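Local coordinates for protein GTPase subunit of restriction endonuclease (Thermococcus gammatolerans, PDB 6P0G) that is the GTPase subunit of a restriction endonuclease and binds DNA here, holding an adenine base between aromatic side chains, probably to recognise its target site, at residues 100-105 against 121-126; 51-56 against 113-118. One frame throughout, in Å; residues are numbered along the deposited sequence.

The four segments alternate along the chain, in the order 51-56, 100-105, 113-118 and 121-126, and the centres of contacts 1 and 2 lie about 9 Å apart. Both belong to one mixed sheet, in which strand 123-127 runs antiparallel to strand 91-102 on one flank and to strand 49-55 on the other. Contact 1 is the first of these pairings, and contact 2 sets strand 49-55 against the loop that precedes strand 123-127. Between them, M125 N comes 2.6 Å from W53 O and F123 O 2.9 Å from R55 N, probably as hydrogen bonds. F121, just before strand 123-127, and W53, on strand 49-55, lie against opposite faces of the adenine of DA2 of chain B.

Contact 1: 100-105 against 121-126; sequences TVEISE and FRFLMF. With nucleotides of chain B.
NH1 of R122 is gripped by two acceptors from the facing segment: E102 OE2 at 2.5 Å, the bond of a salt bridge, and the backbone I103 O at 2.9 Å. The carboxylate oxygen lies in the guanidinium plane and is met on its anti side by a nearly straight N-H; the I103 bond is more tilted. With CG of R122 lodged between its backbone N and carbonyl carbon (chi1 56°), the extended chain runs past the I103 carbonyl and alongside E102, which delivers NH1 to both oxygens. The two bonds on NH1, with CE1 of F123 over one guanidinium face and CB of E105 over the other, probably limit its rotation. E102 lies alongside F123: its CG sits over the ring face, 4.2 Å from the centroid, in a CH-pi contact that places the carboxylate beside the arginine. Across the sheet, V101 and L124 form the hydrogen-bonded antiparallel pair, with L124 N to V101 O at 2.9 Å and a longer return bond from V101 N to L124 O at 3.3 Å. I103 N to R122 O, at 2.8 Å, prolongs the pairing beyond the end of strand 100-102. On the face opposite E102 and F123, L124 CD1 packs 3.7 Å from I103 CG1, while V101 CG2 meets the edge of the F126 ring at CE1. Two residues before strand 123-126, F121 lays its ring over the adenine of DA2 of chain B, CZ 3.4 Å from C5, forming one wall of the base-binding pocket at the entrance to this antiparallel pair.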
loop_
_atom_site.group_PDB
_atom_site.type_symbol
_atom_site.label_atom_id
_atom_site.label_comp_id
_atom_site.label_asym_id
_atom_site.label_seq_id
_atom_site.Cartn_x
_atom_site.Cartn_y
_atom_site.Cartn_z
ATOM N N THR A 100 -3.256 -3.575 -11.259
ATOM C CA THR A 100 -2.642 -4.707 -10.566
ATOM C C THR A 100 -2.039 -5.649 -11.591
ATOM O O THR A 100 -2.627 -5.867 -12.655
ATOM C CB THR A 100 -3.649 -5.498 -9.706
ATOM O OG1 THR A 100 -4.728 -5.952 -10.530
ATOM C CG2 THR A 100 -4.215 -4.630 -8.599
ATOM N N VAL A 101 -0.858 -6.189 -11.296
ATOM C CA VAL A 101 -0.259 -7.179 -12.177
ATOM C C VAL A 101 0.341 -8.296 -11.356
ATOM O O VAL A 101 0.970 -8.061 -10.318
ATOM C CB VAL A 101 0.831 -6.588 -13.132
ATOM C CG1 VAL A 101 0.340 -5.324 -13.814
ATOM C CG2 VAL A 101 2.131 -6.311 -12.411
ATOM N N GLU A 102 0.087 -9.521 -11.816
ATOM C CA GLU A 102 0.684 -10.726 -11.258
ATOM C C GLU A 102 1.950 -11.095 -12.034
ATOM O O GLU A 102 1.958 -11.084 -13.274
ATOM C CB GLU A 102 -0.313 -11.892 -11.289
ATOM C CG GLU A 102 0.316 -13.192 -10.851
ATOM C CD GLU A 102 -0.582 -14.399 -11.013
ATOM O OE1 GLU A 102 -1.778 -14.255 -11.363
ATOM O OE2 GLU A 102 -0.065 -15.504 -10.787
ATOM N N ILE A 103 3.023 -11.384 -11.304
ATOM C CA ILE A 103 4.260 -11.869 -11.911
ATOM C C ILE A 103 4.309 -13.402 -11.757
ATOM O O ILE A 103 4.001 -13.933 -10.680
ATOM C CB ILE A 103 5.520 -11.225 -11.259
ATOM C CG1 ILE A 103 5.441 -9.694 -11.271
ATOM C CG2 ILE A 103 6.791 -11.696 -11.957
ATOM C CD1 ILE A 103 5.824 -9.059 -12.608
ATOM N N SER A 104 4.664 -14.108 -12.835
ATOM C CA SER A 104 4.761 -15.571 -12.808
ATOM C C SER A 104 5.890 -15.993 -11.896
ATOM O O SER A 104 6.896 -15.291 -11.779
ATOM C CB SER A 104 4.997 -16.145 -14.208
ATOM O OG SER A 104 4.045 -15.655 -15.136
ATOM N N GLU A 105 5.739 -17.153 -11.272
ATOM C CA GLU A 105 6.716 -17.619 -10.298
ATOM C C GLU A 105 8.091 -17.940 -10.928
ATOM O O GLU A 105 9.116 -17.900 -10.241
ATOM C CB GLU A 105 6.149 -18.832 -9.555
ATOM C CG GLU A 105 7.046 -19.400 -8.463
ATOM C CD GLU A 105 6.352 -20.483 -7.648
ATOM O OE1 GLU A 105 6.720 -21.670 -7.794
ATOM O OE2 GLU A 105 5.445 -20.140 -6.857
ATOM N N PHE A 121 6.438 -11.848 -3.208
ATOM C CA PHE A 121 5.337 -10.882 -3.250
ATOM C C PHE A 121 4.988 -10.513 -4.681
ATOM O O PHE A 121 4.966 -9.327 -5.050
ATOM C CB PHE A 121 5.694 -9.632 -2.429
ATOM C CG PHE A 121 6.224 -9.949 -1.065
ATOM C CD1 PHE A 121 5.396 -10.518 -0.103
ATOM C CD2 PHE A 121 7.555 -9.712 -0.748
ATOM C CE1 PHE A 121 5.886 -10.838 1.165
ATOM C CE2 PHE A 121 8.054 -10.027 0.517
ATOM C CZ PHE A 121 7.217 -10.593 1.471
ATOM N N ARG A 122 4.691 -11.548 -5.475
ATOM C CA ARG A 122 4.555 -11.417 -6.928
ATOM C C ARG A 122 3.208 -10.865 -7.394
ATOM O O ARG A 122 2.964 -10.756 -8.602
ATOM C CB ARG A 122 4.801 -12.773 -7.588
ATOM C CG ARG A 122 3.918 -13.898 -7.087
ATOM C CD ARG A 122 4.310 -15.231 -7.776
ATOM N NE ARG A 122 3.314 -16.290 -7.604
ATOM C CZ ARG A 122 2.234 -16.427 -8.369
ATOM N NH1 ARG A 122 1.999 -15.562 -9.343
ATOM N NH2 ARG A 122 1.376 -17.416 -8.151
ATOM N N PHE A 123 2.328 -10.539 -6.446
ATOM C CA PHE A 123 1.078 -9.871 -6.788
ATOM C C PHE A 123 1.242 -8.375 -6.513
ATOM O O PHE A 123 1.041 -7.892 -5.385
ATOM C CB PHE A 123 -0.104 -10.476 -6.025
ATOM C CG PHE A 123 -0.417 -11.918 -6.419
ATOM C CD1 PHE A 123 0.287 -12.983 -5.858
ATOM C CD2 PHE A 123 -1.416 -12.204 -7.334
ATOM C CE1 PHE A 123 0.014 -14.302 -6.220
ATOM C CE2 PHE A 123 -1.702 -13.540 -7.703
ATOM C CZ PHE A 123 -0.985 -14.581 -7.145
ATOM N N LEU A 124 1.635 -7.648 -7.557
ATOM C CA LEU A 124 1.975 -6.231 -7.429
ATOM C C LEU A 124 0.744 -5.328 -7.510
ATOM O O LEU A 124 -0.269 -5.688 -8.106
ATOM C CB LEU A 124 2.988 -5.827 -8.519
ATOM C CG LEU A 124 4.183 -6.768 -8.692
ATOM C CD1 LEU A 124 5.120 -6.299 -9.805
ATOM C CD2 LEU A 124 4.926 -6.900 -7.372
HETATM N N MSE A 125 0.839 -4.142 -6.920
HETATM C CA MSE A 125 -0.193 -3.128 -7.108
HETATM C C MSE A 125 0.450 -1.775 -7.447
HETATM O O MSE A 125 1.356 -1.329 -6.757
HETATM C CB MSE A 125 -1.081 -3.030 -5.859
HETATM C CG MSE A 125 -0.395 -2.550 -4.582
HETATM SE SE MSE A 125 -1.540 -2.848 -3.020
HETATM C CE MSE A 125 -1.279 -4.744 -2.779
ATOM N N PHE A 126 0.015 -1.143 -8.533
ATOM C CA PHE A 126 0.622 0.126 -8.958
ATOM C C PHE A 126 -0.296 1.253 -8.638
ATOM O O PHE A 126 -1.516 1.124 -8.758
ATOM C CB PHE A 126 0.965 0.114 -10.460
ATOM C CG PHE A 126 2.168 -0.721 -10.772
ATOM C CD1 PHE A 126 2.066 -2.099 -10.866
ATOM C CD2 PHE A 126 3.416 -0.136 -10.895
ATOM C CE1 PHE A 126 3.181 -2.878 -11.121
ATOM C CE2 PHE A 126 4.541 -0.919 -11.147
ATOM C CZ PHE A 126 4.418 -2.286 -11.257
ATOM P P DA B 2 5.257 -11.175 9.657
ATOM O OP1 DA B 2 4.314 -12.300 9.428
ATOM O OP2 DA B 2 6.496 -11.351 10.447
ATOM O "O5'" DA B 2 5.698 -10.770 8.174
ATOM C "C5'" DA B 2 5.055 -11.391 7.069
ATOM C "C4'" DA B 2 3.711 -10.745 6.826
ATOM O "O4'" DA B 2 3.940 -9.393 6.354
ATOM C "C3'" DA B 2 2.844 -11.406 5.753
ATOM O "O3'" DA B 2 1.416 -11.072 5.984
ATOM C "C2'" DA B 2 3.415 -10.775 4.484
ATOM C "C1'" DA B 2 3.736 -9.341 4.953
ATOM N N9 DA B 2 4.915 -8.740 4.310
ATOM C C8 DA B 2 6.209 -8.704 4.777
ATOM N N7 DA B 2 7.050 -8.074 3.962
ATOM C C5 DA B 2 6.252 -7.669 2.908
ATOM C C6 DA B 2 6.530 -6.961 1.717
ATOM N N6 DA B 2 7.743 -6.522 1.383
ATOM N N1 DA B 2 5.499 -6.731 0.874
ATOM C C2 DA B 2 4.276 -7.176 1.218
ATOM N N3 DA B 2 3.892 -7.849 2.302
ATOM C C4 DA B 2 4.934 -8.067 3.111
#

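Contact 2: 51-56 against 113-118; sequences YFWGRS and DFWRKG. With nucleotides of chain B.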
loop_
_atom_site.group_PDB
_atom_site.type_symbol
_atom_site.label_atom_id
_atom_site.label_comp_id
_atom_site.label_asym_id
_atom_site.label_seq_id
_atom_site.Cartn_x
_atom_site.Cartn_y
_atom_site.Cartn_z
ATOM N N TYR A 51 5.495 3.843 -8.470
ATOM C CA TYR A 51 5.222 3.636 -7.047
ATOM C C TYR A 51 4.313 2.420 -6.920
ATOM O O TYR A 51 3.215 2.396 -7.484
ATOM C CB TYR A 51 4.566 4.881 -6.403
ATOM C CG TYR A 51 5.429 6.138 -6.488
ATOM C CD1 TYR A 51 6.439 6.372 -5.564
ATOM C CD2 TYR A 51 5.238 7.083 -7.499
ATOM C CE1 TYR A 51 7.253 7.510 -5.645
ATOM C CE2 TYR A 51 6.036 8.230 -7.577
ATOM C CZ TYR A 51 7.043 8.429 -6.645
ATOM O OH TYR A 51 7.845 9.551 -6.702
ATOM N N PHE A 52 4.765 1.403 -6.193
ATOM C CA PHE A 52 4.026 0.163 -6.163
ATOM C C PHE A 52 4.323 -0.651 -4.919
ATOM O O PHE A 52 5.372 -0.505 -4.295
ATOM C CB PHE A 52 4.324 -0.668 -7.435
ATOM C CG PHE A 52 5.769 -1.099 -7.566
ATOM C CD1 PHE A 52 6.731 -0.229 -8.067
ATOM C CD2 PHE A 52 6.165 -2.366 -7.176
ATOM C CE1 PHE A 52 8.063 -0.627 -8.187
ATOM C CE2 PHE A 52 7.499 -2.765 -7.285
ATOM C CZ PHE A 52 8.443 -1.905 -7.792
ATOM N N TRP A 53 3.372 -1.515 -4.580
ATOM C CA TRP A 53 3.472 -2.426 -3.461
ATOM C C TRP A 53 3.127 -3.826 -3.963
ATOM O O TRP A 53 2.697 -3.985 -5.110
ATOM C CB TRP A 53 2.533 -1.990 -2.351
ATOM C CG TRP A 53 2.649 -2.748 -1.092
ATOM C CD1 TRP A 53 1.662 -3.450 -0.481
ATOM C CD2 TRP A 53 3.813 -2.873 -0.258
ATOM N NE1 TRP A 53 2.127 -3.996 0.681
ATOM C CE2 TRP A 53 3.448 -3.664 0.843
ATOM C CE3 TRP A 53 5.124 -2.386 -0.332
ATOM C CZ2 TRP A 53 4.352 -4.000 1.867
ATOM C CZ3 TRP A 53 6.022 -2.710 0.686
ATOM C CH2 TRP A 53 5.632 -3.516 1.765
ATOM N N GLY A 54 3.314 -4.842 -3.123
ATOM C CA GLY A 54 3.124 -6.213 -3.569
ATOM C C GLY A 54 2.745 -7.086 -2.390
ATOM O O GLY A 54 3.029 -6.725 -1.240
ATOM N N ARG A 55 2.071 -8.201 -2.667
ATOM C CA ARG A 55 1.729 -9.177 -1.634
ATOM C C ARG A 55 1.854 -10.583 -2.205
ATOM O O ARG A 55 1.955 -10.765 -3.423
ATOM C CB ARG A 55 0.318 -8.933 -1.079
ATOM C CG ARG A 55 0.227 -7.654 -0.230
ATOM C CD ARG A 55 -1.171 -7.362 0.287
ATOM N NE ARG A 55 -1.531 -8.186 1.435
ATOM C CZ ARG A 55 -2.339 -9.233 1.359
ATOM N NH1 ARG A 55 -2.849 -9.569 0.181
ATOM N NH2 ARG A 55 -2.631 -9.941 2.446
ATOM N N SER A 56 1.852 -11.566 -1.310
ATOM C CA SER A 56 2.016 -12.970 -1.662
ATOM C C SER A 56 0.721 -13.613 -2.141
ATOM O O SER A 56 0.767 -14.629 -2.790
ATOM C CB SER A 56 2.570 -13.747 -0.475
ATOM O OG SER A 56 1.718 -13.626 0.653
ATOM N N ASP A 113 15.656 -7.245 -6.671
ATOM C CA ASP A 113 16.498 -6.090 -6.995
ATOM C C ASP A 113 16.256 -4.904 -6.063
ATOM O O ASP A 113 17.141 -4.062 -5.874
ATOM C CB ASP A 113 16.263 -5.634 -8.443
ATOM C CG ASP A 113 16.770 -6.631 -9.467
ATOM O OD1 ASP A 113 17.715 -7.389 -9.156
ATOM O OD2 ASP A 113 16.225 -6.637 -10.591
ATOM N N PHE A 114 15.055 -4.826 -5.498
ATOM C CA PHE A 114 14.676 -3.673 -4.683
ATOM C C PHE A 114 13.843 -4.068 -3.476
ATOM O O PHE A 114 13.417 -3.222 -2.701
ATOM C CB PHE A 114 13.907 -2.656 -5.529
ATOM C CG PHE A 114 12.893 -3.275 -6.443
ATOM C CD1 PHE A 114 11.741 -3.850 -5.931
ATOM C CD2 PHE A 114 13.094 -3.288 -7.812
ATOM C CE1 PHE A 114 10.810 -4.428 -6.772
ATOM C CE2 PHE A 114 12.159 -3.856 -8.660
ATOM C CZ PHE A 114 11.017 -4.425 -8.144
ATOM N N TRP A 115 13.602 -5.363 -3.321
ATOM C CA TRP A 115 12.849 -5.833 -2.167
ATOM C C TRP A 115 13.574 -6.945 -1.421
ATOM O O TRP A 115 14.132 -7.854 -2.044
ATOM C CB TRP A 115 11.469 -6.313 -2.608
ATOM C CG TRP A 115 10.466 -5.228 -2.703
ATOM C CD1 TRP A 115 10.624 -3.935 -2.302
ATOM C CD2 TRP A 115 9.134 -5.335 -3.210
ATOM N NE1 TRP A 115 9.473 -3.228 -2.525
ATOM C CE2 TRP A 115 8.539 -4.059 -3.090
ATOM C CE3 TRP A 115 8.382 -6.381 -3.762
ATOM C CZ2 TRP A 115 7.233 -3.794 -3.500
ATOM C CZ3 TRP A 115 7.076 -6.119 -4.174
ATOM C CH2 TRP A 115 6.517 -4.830 -4.038
ATOM N N ARG A 116 13.570 -6.875 -0.091
ATOM C CA ARG A 116 14.033 -7.995 0.719
ATOM C C ARG A 116 12.970 -9.092 0.675
ATOM O O ARG A 116 11.807 -8.848 1.018
ATOM C CB ARG A 116 14.320 -7.561 2.157
ATOM N N LYS A 117 13.381 -10.288 0.238
ATOM C CA LYS A 117 12.481 -11.413 -0.044
ATOM C C LYS A 117 11.392 -11.078 -1.072
ATOM O O LYS A 117 10.291 -11.634 -1.027
ATOM C CB LYS A 117 11.827 -11.916 1.245
ATOM N N GLY A 118 11.700 -10.174 -1.996
ATOM C CA GLY A 118 10.706 -9.683 -2.940
ATOM C C GLY A 118 10.007 -10.738 -3.789
ATOM O O GLY A 118 8.848 -10.557 -4.183
ATOM P P DA B 2 5.257 -11.175 9.657
ATOM O OP1 DA B 2 4.314 -12.300 9.428
ATOM O OP2 DA B 2 6.496 -11.351 10.447
ATOM O "O5'" DA B 2 5.698 -10.770 8.174
ATOM C "C5'" DA B 2 5.055 -11.391 7.069
ATOM C "C4'" DA B 2 3.711 -10.745 6.826
ATOM O "O4'" DA B 2 3.940 -9.393 6.354
ATOM C "C3'" DA B 2 2.844 -11.406 5.753
ATOM O "O3'" DA B 2 1.416 -11.072 5.984
ATOM C "C2'" DA B 2 3.415 -10.775 4.484
ATOM C "C1'" DA B 2 3.736 -9.341 4.953
ATOM N N9 DA B 2 4.915 -8.740 4.310
ATOM C C8 DA B 2 6.209 -8.704 4.777
ATOM N N7 DA B 2 7.050 -8.074 3.962
ATOM C C5 DA B 2 6.252 -7.669 2.908
ATOM C C6 DA B 2 6.530 -6.961 1.717
ATOM N N6 DA B 2 7.743 -6.522 1.383
ATOM N N1 DA B 2 5.499 -6.731 0.874
ATOM C C2 DA B 2 4.276 -7.176 1.218
ATOM N N3 DA B 2 3.892 -7.849 2.302
ATOM C C4 DA B 2 4.934 -8.067 3.111
ATOM P P DC B 3 0.321 -11.003 4.791
ATOM O OP1 DC B 3 0.304 -12.335 4.129
ATOM O OP2 DC B 3 0.499 -9.747 4.015
ATOM O "O5'" DC B 3 -1.082 -10.756 5.539
ATOM C "C5'" DC B 3 -1.337 -11.340 6.813
ATOM C "C4'" DC B 3 -2.512 -12.298 6.747
ATOM O "O4'" DC B 3 -2.498 -13.157 7.926
ATOM C "C3'" DC B 3 -3.885 -11.641 6.747
ATOM O "O3'" DC B 3 -4.868 -12.529 6.128
ATOM C "C2'" DC B 3 -4.139 -11.500 8.252
ATOM C "C1'" DC B 3 -3.614 -12.851 8.748
ATOM N N1 DC B 3 -3.162 -12.883 10.182
ATOM C C2 DC B 3 -2.816 -14.118 10.771
ATOM O O2 DC B 3 -2.898 -15.163 10.096
ATOM N N3 DC B 3 -2.403 -14.137 12.064
ATOM C C4 DC B 3 -2.322 -12.996 12.757
ATOM N N4 DC B 3 -1.901 -13.068 14.029
ATOM C C5 DC B 3 -2.672 -11.729 12.176
ATOM C C6 DC B 3 -3.082 -11.719 10.901
#
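F114 presents its ring face to the edge of F52, an offset edge-to-face pair with planes 82° apart and F52 CZ 3.6 Å from F114 CE1. Next along the loop, W115 turns the edge of its indole to W53 C and F52 O of strand 52-55. Its CH2 also comes 3.3 Å from G54 N; the indole can lie this close because G54 has no side chain, which would run into CZ3. CZ2 lies 3.9 Å from F52 CE2 and approaches W53 CE3 at 4.1 Å, the six-membered rings of the two tryptophans inclined at 69°. F114 CE1 also leans over a face of W115 near its rim, and the indole NE1 is hydrogen-bonded to N19 O of helix 15-26, which fixes how the ring is turned. From W115 to G118 the chain makes a type II turn, K117 taking a left-handed conformation, and a weak G118 N to W115 O bond closes it. On the strand, with CG anti to the backbone N (chi1 -173°), W53 swings its indole off the strand and against the adenine of DA2 of chain B, whose N1 lies over the rim of the ring, 3.1 Å from CZ2. Replacing W53 by an alanine would probably leave that face of the adenine without the indole and the base freer to shift, while W115 would lose a neighbour. R55 continues toward the backbone of the DNA, its NH2 3.5 Å from OP2 of DC3 of chain B and in a salt bridge with another phosphate. F52, W53, F114 and W115 thus form an aromatic cluster behind an adenine held between W53 and F121, consistent with the flipped-base pockets of EVE and YTH domains.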